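Long-range contact in triacylglycerol lipase (Clostridium botulinum, PDB 5AH1), which hydrolyses ester bonds of synthetic polyesters and, as its name implies, probably of triacylglycerols, as a zinc-binding alpha/beta-hydrolase: residues A[97-110]-A[430-444]. Residues are numbered along the deposited sequence; the frame is centred on the assembly and turned at random. Where two conformers were deposited one is given.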
loop_
_atom_site.group_PDB
_atom_site.type_symbol
_atom_site.label_atom_id
_atom_site.label_comp_id
_atom_site.label_asym_id
_atom_site.label_seq_id
_atom_site.Cartn_x
_atom_site.Cartn_y
_atom_site.Cartn_z
ATOM N N TYR A 97 12.033 -10.936 -8.244
ATOM C CA TYR A 97 10.579 -10.965 -8.273
ATOM C C TYR A 97 10.079 -9.598 -7.844
ATOM O O TYR A 97 10.415 -9.143 -6.756
ATOM C CB TYR A 97 10.027 -12.028 -7.323
ATOM C CG TYR A 97 8.561 -12.307 -7.560
ATOM C CD1 TYR A 97 8.160 -13.259 -8.482
ATOM C CD2 TYR A 97 7.575 -11.602 -6.881
ATOM C CE1 TYR A 97 6.824 -13.503 -8.715
ATOM C CE2 TYR A 97 6.240 -11.838 -7.121
ATOM C CZ TYR A 97 5.869 -12.795 -8.031
ATOM O OH TYR A 97 4.541 -13.041 -8.289
ATOM N N LYS A 98 9.286 -8.947 -8.691
ATOM C CA LYS A 98 8.875 -7.560 -8.453
ATOM C C LYS A 98 7.552 -7.443 -7.704
ATOM O O LYS A 98 6.600 -8.167 -7.993
ATOM C CB LYS A 98 8.747 -6.809 -9.789
ATOM C CG LYS A 98 10.059 -6.677 -10.535
ATOM C CD LYS A 98 10.982 -5.624 -9.912
ATOM C CE LYS A 98 12.353 -5.580 -10.597
ATOM N NZ LYS A 98 13.169 -6.769 -10.263
ATOM N N TYR A 99 7.477 -6.507 -6.767
ATOM C CA TYR A 99 6.199 -6.195 -6.146
ATOM C C TYR A 99 5.213 -5.780 -7.246
ATOM O O TYR A 99 4.065 -6.232 -7.285
ATOM C CB TYR A 99 6.334 -5.082 -5.121
ATOM C CG TYR A 99 5.069 -4.856 -4.321
ATOM C CD1 TYR A 99 4.071 -4.007 -4.782
ATOM C CD2 TYR A 99 4.867 -5.496 -3.108
ATOM C CE1 TYR A 99 2.917 -3.781 -4.042
ATOM C CE2 TYR A 99 3.731 -5.294 -2.374
ATOM C CZ TYR A 99 2.748 -4.443 -2.840
ATOM O OH TYR A 99 1.633 -4.232 -2.052
ATOM N N TRP A 100 5.686 -4.912 -8.136
ATOM C CA TRP A 100 4.860 -4.381 -9.200
ATOM C C TRP A 100 5.011 -5.228 -10.455
ATOM O O TRP A 100 5.830 -4.939 -11.330
ATOM C CB TRP A 100 5.216 -2.916 -9.456
ATOM C CG TRP A 100 4.821 -2.035 -8.291
ATOM C CD1 TRP A 100 5.633 -1.604 -7.271
ATOM C CD2 TRP A 100 3.514 -1.509 -8.008
ATOM N NE1 TRP A 100 4.910 -0.832 -6.387
ATOM C CE2 TRP A 100 3.606 -0.761 -6.817
ATOM C CE3 TRP A 100 2.280 -1.592 -8.659
ATOM C CZ2 TRP A 100 2.517 -0.095 -6.276
ATOM C CZ3 TRP A 100 1.203 -0.917 -8.135
ATOM C CH2 TRP A 100 1.320 -0.190 -6.949
ATOM N N GLY A 101 4.222 -6.298 -10.502
ATOM C CA GLY A 101 4.082 -7.143 -11.673
ATOM C C GLY A 101 4.585 -8.560 -11.502
ATOM O O GLY A 101 4.312 -9.424 -12.325
ATOM N N GLY A 102 5.356 -8.814 -10.448
ATOM C CA GLY A 102 5.872 -10.153 -10.227
ATOM C C GLY A 102 6.965 -10.539 -11.202
ATOM O O GLY A 102 8.065 -9.982 -11.166
ATOM N N VAL A 103 6.658 -11.498 -12.074
ATOM C CA VAL A 103 7.575 -11.881 -13.149
ATOM C C VAL A 103 7.461 -10.965 -14.357
ATOM O O VAL A 103 8.242 -11.096 -15.305
ATOM C CB VAL A 103 7.359 -13.332 -13.599
ATOM C CG1 VAL A 103 7.666 -14.283 -12.455
ATOM C CG2 VAL A 103 5.950 -13.546 -14.141
ATOM N N VAL A 104 6.488 -10.054 -14.331
ATOM C CA VAL A 104 6.390 -8.996 -15.333
ATOM C C VAL A 104 6.850 -7.696 -14.688
ATOM O O VAL A 104 6.345 -7.320 -13.661
ATOM C CB VAL A 104 4.954 -8.836 -15.854
ATOM C CG1 VAL A 104 4.858 -7.663 -16.838
ATOM C CG2 VAL A 104 4.463 -10.138 -16.493
ATOM N N ASP A 105 7.817 -7.012 -15.281
ATOM C CA ASP A 105 8.360 -5.796 -14.684
ATOM C C ASP A 105 7.530 -4.596 -15.151
ATOM O O ASP A 105 7.808 -4.021 -16.208
ATOM C CB ASP A 105 9.838 -5.655 -15.062
ATOM C CG ASP A 105 10.527 -4.516 -14.328
ATOM O OD1 ASP A 105 9.834 -3.679 -13.717
ATOM O OD2 ASP A 105 11.769 -4.447 -14.356
ATOM N N LEU A 106 6.493 -4.249 -14.389
ATOM C CA LEU A 106 5.566 -3.200 -14.820
ATOM C C LEU A 106 6.267 -1.862 -15.027
ATOM O O LEU A 106 5.955 -1.151 -15.989
ATOM C CB LEU A 106 4.425 -3.037 -13.813
ATOM C CG LEU A 106 3.410 -4.170 -13.719
ATOM C CD1 LEU A 106 2.477 -3.941 -12.554
ATOM C CD2 LEU A 106 2.617 -4.297 -15.013
ATOM N N GLN A 107 7.220 -1.529 -14.153
ATOM C CA GLN A 107 7.978 -0.292 -14.326
ATOM C C GLN A 107 8.614 -0.244 -15.724
ATOM O O GLN A 107 8.535 0.768 -16.438
ATOM C CB GLN A 107 9.066 -0.153 -13.267
ATOM C CG GLN A 107 9.952 1.073 -13.467
ATOM C CD GLN A 107 11.140 1.108 -12.541
ATOM O OE1 GLN A 107 10.995 1.297 -11.335
ATOM N NE2 GLN A 107 12.329 0.896 -13.095
ATOM N N GLU A 108 9.256 -1.340 -16.112
ATOM C CA GLU A 108 9.934 -1.394 -17.403
ATOM C C GLU A 108 8.929 -1.265 -18.547
ATOM O O GLU A 108 9.168 -0.538 -19.510
ATOM C CB GLU A 108 10.742 -2.694 -17.527
ATOM C CG GLU A 108 11.767 -2.706 -18.676
ATOM C CD GLU A 108 11.166 -3.042 -20.038
ATOM O OE1 GLU A 108 10.161 -3.785 -20.094
ATOM O OE2 GLU A 108 11.717 -2.572 -21.061
ATOM N N LYS A 109 7.801 -1.960 -18.432
ATOM C CA LYS A 109 6.777 -1.928 -19.475
ATOM C C LYS A 109 6.200 -0.532 -19.634
ATOM O O LYS A 109 5.956 -0.067 -20.752
ATOM C CB LYS A 109 5.665 -2.932 -19.162
ATOM C CG LYS A 109 6.111 -4.381 -19.143
ATOM C CD LYS A 109 6.759 -4.808 -20.443
ATOM C CE LYS A 109 7.150 -6.279 -20.396
ATOM N NZ LYS A 109 7.772 -6.738 -21.669
ATOM N N LEU A 110 5.984 0.145 -18.519
ATOM C CA LEU A 110 5.477 1.503 -18.550
ATOM C C LEU A 110 6.473 2.440 -19.223
ATOM O O LEU A 110 6.122 3.175 -20.135
ATOM C CB LEU A 110 5.169 1.963 -17.126
ATOM C CG LEU A 110 3.877 1.389 -16.555
ATOM C CD1 LEU A 110 3.849 1.449 -15.023
ATOM C CD2 LEU A 110 2.689 2.132 -17.156
ATOM N N VAL A 430 -1.512 -6.567 -8.614
ATOM C CA VAL A 430 -0.112 -6.224 -8.875
ATOM C C VAL A 430 0.630 -7.384 -9.566
ATOM O O VAL A 430 1.869 -7.421 -9.576
ATOM C CB VAL A 430 0.639 -5.743 -7.600
ATOM C CG1 VAL A 430 0.039 -4.454 -7.100
ATOM C CG2 VAL A 430 0.628 -6.793 -6.487
ATOM N N GLY A 431 -0.117 -8.294 -10.189
ATOM C CA GLY A 431 0.490 -9.299 -11.058
ATOM C C GLY A 431 0.804 -10.633 -10.414
ATOM O O GLY A 431 1.375 -11.517 -11.054
ATOM N N THR A 432 0.419 -10.786 -9.152
ATOM C CA THR A 432 0.660 -11.994 -8.375
ATOM C C THR A 432 -0.702 -12.573 -7.932
ATOM O O THR A 432 -1.116 -12.407 -6.779
ATOM C CB THR A 432 1.557 -11.646 -7.171
ATOM O OG1 THR A 432 2.818 -11.162 -7.663
ATOM C CG2 THR A 432 1.815 -12.854 -6.277
ATOM N N PHE A 433 -1.421 -13.256 -8.828
ATOM C CA PHE A 433 -0.983 -13.642 -10.172
ATOM C C PHE A 433 -2.023 -13.181 -11.182
ATOM O O PHE A 433 -3.191 -13.553 -11.100
ATOM C CB PHE A 433 -0.815 -15.160 -10.228
ATOM C CG PHE A 433 0.202 -15.681 -9.254
ATOM C CD1 PHE A 433 1.560 -15.488 -9.483
ATOM C CD2 PHE A 433 -0.192 -16.340 -8.104
ATOM C CE1 PHE A 433 2.501 -15.946 -8.586
ATOM C CE2 PHE A 433 0.748 -16.808 -7.209
ATOM C CZ PHE A 433 2.099 -16.603 -7.452
ATOM N N GLY A 434 -1.590 -12.367 -12.138
ATOM C CA GLY A 434 -2.490 -11.875 -13.162
ATOM C C GLY A 434 -1.753 -11.115 -14.238
ATOM O O GLY A 434 -0.648 -10.606 -14.025
ATOM N N ASN A 435 -2.384 -11.064 -15.406
ATOM C CA ASN A 435 -1.890 -10.319 -16.547
ATOM C C ASN A 435 -2.479 -8.924 -16.476
ATOM O O ASN A 435 -3.654 -8.729 -16.794
ATOM C CB ASN A 435 -2.328 -11.049 -17.817
ATOM C CG ASN A 435 -1.867 -10.370 -19.091
ATOM O OD1 ASN A 435 -1.173 -9.353 -19.066
ATOM N ND2 ASN A 435 -2.247 -10.948 -20.223
ATOM N N VAL A 436 -1.680 -7.963 -16.009
ATOM C CA VAL A 436 -2.175 -6.620 -15.694
ATOM C C VAL A 436 -1.436 -5.479 -16.401
ATOM O O VAL A 436 -1.773 -4.311 -16.195
ATOM C CB VAL A 436 -2.145 -6.366 -14.165
ATOM C CG1 VAL A 436 -3.065 -7.345 -13.448
ATOM C CG2 VAL A 436 -0.724 -6.431 -13.594
ATOM N N LYS A 437 -0.457 -5.791 -17.251
ATOM C CA LYS A 437 0.406 -4.731 -17.774
ATOM C C LYS A 437 -0.380 -3.726 -18.621
ATOM O O LYS A 437 -0.164 -2.516 -18.528
ATOM C CB LYS A 437 1.614 -5.300 -18.526
ATOM C CG LYS A 437 1.286 -6.051 -19.796
ATOM C CD LYS A 437 2.533 -6.721 -20.356
ATOM C CE LYS A 437 2.225 -7.504 -21.621
ATOM N NZ LYS A 437 3.423 -8.225 -22.146
ATOM N N ASP A 438 -1.313 -4.210 -19.428
ATOM C CA ASP A 438 -2.100 -3.304 -20.266
ATOM C C ASP A 438 -2.983 -2.378 -19.434
ATOM O O ASP A 438 -3.168 -1.214 -19.766
ATOM C CB ASP A 438 -2.931 -4.099 -21.270
ATOM C CG ASP A 438 -2.068 -4.778 -22.312
ATOM O OD1 ASP A 438 -1.230 -4.081 -22.922
ATOM O OD2 ASP A 438 -2.211 -6.006 -22.504
ATOM N N TRP A 439 -3.506 -2.894 -18.328
ATOM C CA TRP A 439 -4.299 -2.083 -17.415
ATOM C C TRP A 439 -3.469 -0.908 -16.904
ATOM O O TRP A 439 -3.922 0.252 -16.927
ATOM C CB TRP A 439 -4.810 -2.947 -16.266
ATOM C CG TRP A 439 -5.814 -2.283 -15.336
ATOM C CD1 TRP A 439 -7.162 -2.453 -15.342
ATOM C CD2 TRP A 439 -5.529 -1.406 -14.227
ATOM N NE1 TRP A 439 -7.745 -1.718 -14.339
ATOM C CE2 TRP A 439 -6.765 -1.065 -13.640
ATOM C CE3 TRP A 439 -4.357 -0.872 -13.682
ATOM C CZ2 TRP A 439 -6.863 -0.200 -12.551
ATOM C CZ3 TRP A 439 -4.457 -0.020 -12.601
ATOM C CH2 TRP A 439 -5.701 0.310 -12.043
ATOM N N TYR A 440 -2.248 -1.193 -16.459
ATOM C CA TYR A 440 -1.382 -0.137 -15.959
ATOM C C TYR A 440 -0.962 0.858 -17.042
ATOM O O TYR A 440 -0.892 2.060 -16.783
ATOM C CB TYR A 440 -0.158 -0.723 -15.252
ATOM C CG TYR A 440 -0.486 -1.208 -13.867
ATOM C CD1 TYR A 440 -0.934 -2.499 -13.645
ATOM C CD2 TYR A 440 -0.396 -0.347 -12.784
ATOM C CE1 TYR A 440 -1.262 -2.927 -12.377
ATOM C CE2 TYR A 440 -0.716 -0.769 -11.508
ATOM C CZ TYR A 440 -1.156 -2.056 -11.321
ATOM O OH TYR A 440 -1.481 -2.461 -10.047
ATOM N N MET A 441 -0.691 0.377 -18.254
ATOM C CA MET A 441 -0.343 1.281 -19.350
ATOM C C MET A 441 -1.518 2.204 -19.688
ATOM O O MET A 441 -1.333 3.408 -19.896
ATOM C CB MET A 441 0.149 0.482 -20.559
ATOM C CG MET A 441 1.547 -0.115 -20.278
ATOM S SD MET A 441 2.291 -1.042 -21.592
ATOM C CE MET A 441 1.264 -2.484 -21.546
ATOM N N ASP A 442 -2.726 1.644 -19.716
ATOM C CA ASP A 442 -3.915 2.446 -19.952
ATOM C C ASP A 442 -4.159 3.430 -18.820
ATOM O O ASP A 442 -4.612 4.541 -19.061
ATOM C CB ASP A 442 -5.150 1.561 -20.164
ATOM C CG ASP A 442 -5.173 0.904 -21.534
ATOM O OD1 ASP A 442 -4.354 1.279 -22.404
ATOM O OD2 ASP A 442 -6.019 0.005 -21.735
ATOM N N TYR A 443 -3.861 3.040 -17.581
ATOM C CA TYR A 443 -4.053 3.964 -16.468
ATOM C C TYR A 443 -3.051 5.105 -16.546
ATOM O O TYR A 443 -3.395 6.251 -16.271
ATOM C CB TYR A 443 -3.927 3.265 -15.116
ATOM C CG TYR A 443 -4.425 4.072 -13.934
ATOM C CD1 TYR A 443 -5.517 4.928 -14.043
ATOM C CD2 TYR A 443 -3.833 3.940 -12.690
ATOM C CE1 TYR A 443 -5.986 5.632 -12.960
ATOM C CE2 TYR A 443 -4.309 4.643 -11.602
ATOM C CZ TYR A 443 -5.378 5.484 -11.741
ATOM O OH TYR A 443 -5.897 6.175 -10.661
ATOM N N ALA A 444 -1.812 4.794 -16.921
ATOM C CA ALA A 444 -0.803 5.843 -17.067
ATOM C C ALA A 444 -1.263 6.842 -18.124
ATOM O O ALA A 444 -1.123 8.044 -17.940
ATOM C CB ALA A 444 0.548 5.263 -17.450
HETATM O O HOH W 1 3.909 -12.855 -11.134
HETATM O O HOH W 2 4.022 -8.868 -6.796
HETATM O O HOH W 3 2.052 -9.545 -13.996
HETATM O O HOH W 4 5.188 -6.501 -23.281
#
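Gly101 and Gly431 bring the two loops to 4.2 Å between CA atoms, and the axes of the helices that follow, 106-110 and 437-444, come within 9.8 Å at a crossing angle of -51°. In this alpha/beta-hydrolase fold the two segments meet strand 80-83 of the parallel sheet, Trp100 touching Leu82 and Ala444 touching Ile80. At the loop end a type II' turn, Gly101 to Val104, lies against Val430, whose O takes a weak, bent bond from Gly101 N (N-H...O 128°). Tyr97 OH and Thr432 OG1 share a 2.6 Å hydrogen bond at the edge of the tyrosine ring, near its plane; with CG anti to the backbone N (chi1 -167°), the ring reaches across while one face lies on Gly102 CA. Water 1 joins Tyr97 OH to Val103 N, from which it accepts, and to Gly431 O, to which it donates. Tyr440 is clamped between Trp439 on one face and Leu106 CD1 on the other, a CH-pi contact 4.0 Å from the centroid; its OH bonds to Ile429 O and meets the Trp100 edge. Leu110 CD2 then packs on Met441 and Ala444, 3.8 Å from Ala444 CB. At the margin the ammonium groups of Lys109 and Lys437 both donate to water 4, with Lys437 NZ 2.7 Å from its oxygen.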